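Local coordinates for protein nucleoporin nup120 (Schizosaccharomyces pombe, PDB 4GQ2) that serves as a structural constituent of the nuclear pore complex, in which nucleoporins can also dock transiently associated transport factors, at residues A[521-526]-A[532-537]. Numbering follows the deposited sequence.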
loop_
_atom_site.group_PDB
_atom_site.type_symbol
_atom_site.label_atom_id
_atom_site.label_comp_id
_atom_site.label_asym_id
_atom_site.label_seq_id
_atom_site.Cartn_x
_atom_site.Cartn_y
_atom_site.Cartn_z
ATOM N N LEU A 521 -11.390 7.457 25.234
ATOM C CA LEU A 521 -10.982 8.429 26.252
ATOM C C LEU A 521 -11.862 9.664 26.243
ATOM O O LEU A 521 -12.252 10.159 27.300
ATOM C CB LEU A 521 -9.514 8.841 26.091
ATOM C CG LEU A 521 -8.438 7.753 26.126
ATOM C CD1 LEU A 521 -7.078 8.346 25.776
ATOM C CD2 LEU A 521 -8.383 7.052 27.474
ATOM N N SER A 522 -12.157 10.170 25.050
ATOM C CA SER A 522 -13.015 11.329 24.910
ATOM C C SER A 522 -13.580 11.399 23.507
ATOM O O SER A 522 -13.146 10.656 22.625
ATOM C CB SER A 522 -12.239 12.608 25.205
ATOM O OG SER A 522 -11.408 12.947 24.109
ATOM N N ILE A 523 -14.558 12.292 23.326
ATOM C CA ILE A 523 -15.080 12.663 22.014
ATOM C C ILE A 523 -15.238 14.191 21.935
ATOM O O ILE A 523 -15.444 14.854 22.959
ATOM C CB ILE A 523 -16.409 11.939 21.663
ATOM C CG1 ILE A 523 -17.563 12.386 22.573
ATOM C CG2 ILE A 523 -16.241 10.419 21.693
ATOM C CD1 ILE A 523 -18.935 12.059 22.013
ATOM N N ASN A 524 -15.109 14.749 20.732
ATOM C CA ASN A 524 -15.249 16.190 20.528
ATOM C C ASN A 524 -15.937 16.495 19.221
ATOM O O ASN A 524 -15.487 16.050 18.161
ATOM C CB ASN A 524 -13.891 16.896 20.506
ATOM C CG ASN A 524 -13.120 16.739 21.793
ATOM O OD1 ASN A 524 -12.235 15.886 21.891
ATOM N ND2 ASN A 524 -13.440 17.568 22.787
ATOM N N PHE A 525 -17.021 17.264 19.295
ATOM C CA PHE A 525 -17.659 17.790 18.102
ATOM C C PHE A 525 -16.863 19.003 17.661
ATOM O O PHE A 525 -16.529 19.866 18.471
ATOM C CB PHE A 525 -19.119 18.168 18.369
ATOM C CG PHE A 525 -19.840 18.705 17.160
ATOM C CD1 PHE A 525 -20.322 17.841 16.176
ATOM C CD2 PHE A 525 -20.048 20.073 17.007
ATOM C CE1 PHE A 525 -20.991 18.329 15.061
ATOM C CE2 PHE A 525 -20.713 20.568 15.892
ATOM C CZ PHE A 525 -21.183 19.695 14.920
ATOM N N ASP A 526 -16.526 19.037 16.378
ATOM C CA ASP A 526 -15.855 20.176 15.793
ATOM C C ASP A 526 -16.893 20.892 14.947
ATOM O O ASP A 526 -17.366 20.338 13.949
ATOM C CB ASP A 526 -14.667 19.724 14.942
ATOM C CG ASP A 526 -13.890 20.886 14.339
ATOM O OD1 ASP A 526 -14.174 22.055 14.664
ATOM O OD2 ASP A 526 -12.974 20.626 13.533
ATOM N N THR A 532 -17.392 15.001 14.274
ATOM C CA THR A 532 -17.155 14.604 15.656
ATOM C C THR A 532 -15.986 13.615 15.758
ATOM O O THR A 532 -16.042 12.487 15.251
ATOM C CB THR A 532 -18.420 14.057 16.359
ATOM O OG1 THR A 532 -18.029 13.168 17.415
ATOM C CG2 THR A 532 -19.296 13.308 15.394
ATOM N N TYR A 533 -14.922 14.078 16.403
ATOM C CA TYR A 533 -13.726 13.284 16.630
ATOM C C TYR A 533 -13.946 12.318 17.782
ATOM O O TYR A 533 -14.582 12.660 18.773
ATOM C CB TYR A 533 -12.546 14.199 16.962
ATOM C CG TYR A 533 -12.031 15.014 15.798
ATOM C CD1 TYR A 533 -12.631 16.228 15.447
ATOM C CD2 TYR A 533 -10.930 14.586 15.056
ATOM C CE1 TYR A 533 -12.156 16.982 14.385
ATOM C CE2 TYR A 533 -10.451 15.334 13.992
ATOM C CZ TYR A 533 -11.065 16.528 13.659
ATOM O OH TYR A 533 -10.584 17.278 12.605
ATOM N N ILE A 534 -13.410 11.113 17.635
ATOM C CA ILE A 534 -13.427 10.094 18.677
ATOM C C ILE A 534 -11.986 9.805 19.055
ATOM O O ILE A 534 -11.190 9.413 18.199
ATOM C CB ILE A 534 -14.073 8.786 18.180
ATOM C CG1 ILE A 534 -15.512 9.030 17.725
ATOM C CG2 ILE A 534 -14.027 7.729 19.264
ATOM C CD1 ILE A 534 -16.015 8.000 16.735
ATOM N N ASN A 535 -11.658 9.979 20.332
ATOM C CA ASN A 535 -10.275 9.858 20.785
ATOM C C ASN A 535 -9.995 8.588 21.558
ATOM O O ASN A 535 -10.502 8.402 22.671
ATOM C CB ASN A 535 -9.876 11.089 21.601
ATOM C CG ASN A 535 -10.039 12.368 20.818
ATOM O OD1 ASN A 535 -9.449 12.525 19.749
ATOM N ND2 ASN A 535 -10.855 13.289 21.335
ATOM N N TYR A 536 -9.205 7.706 20.947
ATOM C CA TYR A 536 -8.767 6.466 21.584
ATOM C C TYR A 536 -7.360 6.688 22.105
ATOM O O TYR A 536 -6.756 7.714 21.818
ATOM C CB TYR A 536 -8.794 5.285 20.601
ATOM C CG TYR A 536 -10.171 4.958 20.052
ATOM C CD1 TYR A 536 -11.054 4.161 20.771
ATOM C CD2 TYR A 536 -10.586 5.445 18.811
ATOM C CE1 TYR A 536 -12.312 3.862 20.285
ATOM C CE2 TYR A 536 -11.843 5.141 18.308
ATOM C CZ TYR A 536 -12.703 4.353 19.056
ATOM O OH TYR A 536 -13.951 4.043 18.583
ATOM N N ALA A 537 -6.839 5.712 22.844
ATOM C CA ALA A 537 -5.553 5.844 23.524
ATOM C C ALA A 537 -4.346 5.882 22.591
ATOM O O ALA A 537 -3.254 6.269 23.022
ATOM C CB ALA A 537 -5.391 4.745 24.568
#
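S522 and N535 form one hydrogen-bonded pair of an antiparallel hairpin, N524 and Y533 the other, and the strands run at 167° to each other. N535 N reaches S522 O at 2.8 Å, and N524 N reaches Y533 O at 2.9 Å. Near the start of the first strand two residues, L521 and S522, are set against the single N535 as a classic beta bulge: L521 N meets N535 O at 2.9 Å, almost in line with the carbonyl, while S522 N gives it a weak second bond. The hairpin belongs to the beta-propeller domain, strand 532-536 lying between 520-525 and 539-544. On the face shared by S522, N524, Y533 and N535, chi1 of N535 (-58°) sets CG beside the backbone N, and the amide's turn about chi2 brings ND2 to S522 OG at 2.8 Å; that hydroxyl also bonds A60 O. N524 OD1, bonded to V62 N, lies 3.0 Å from the same ND2, the amide planes 51° apart. With an alanine in place of N535, S522 OG would probably lose its amide donor and a gap would open beside V62. D526 CB sits at the Y533 ring edge, 3.8 Å from CE1; on the reverse face I523 CG2 packs against I534 CG2 at 4.2 Å.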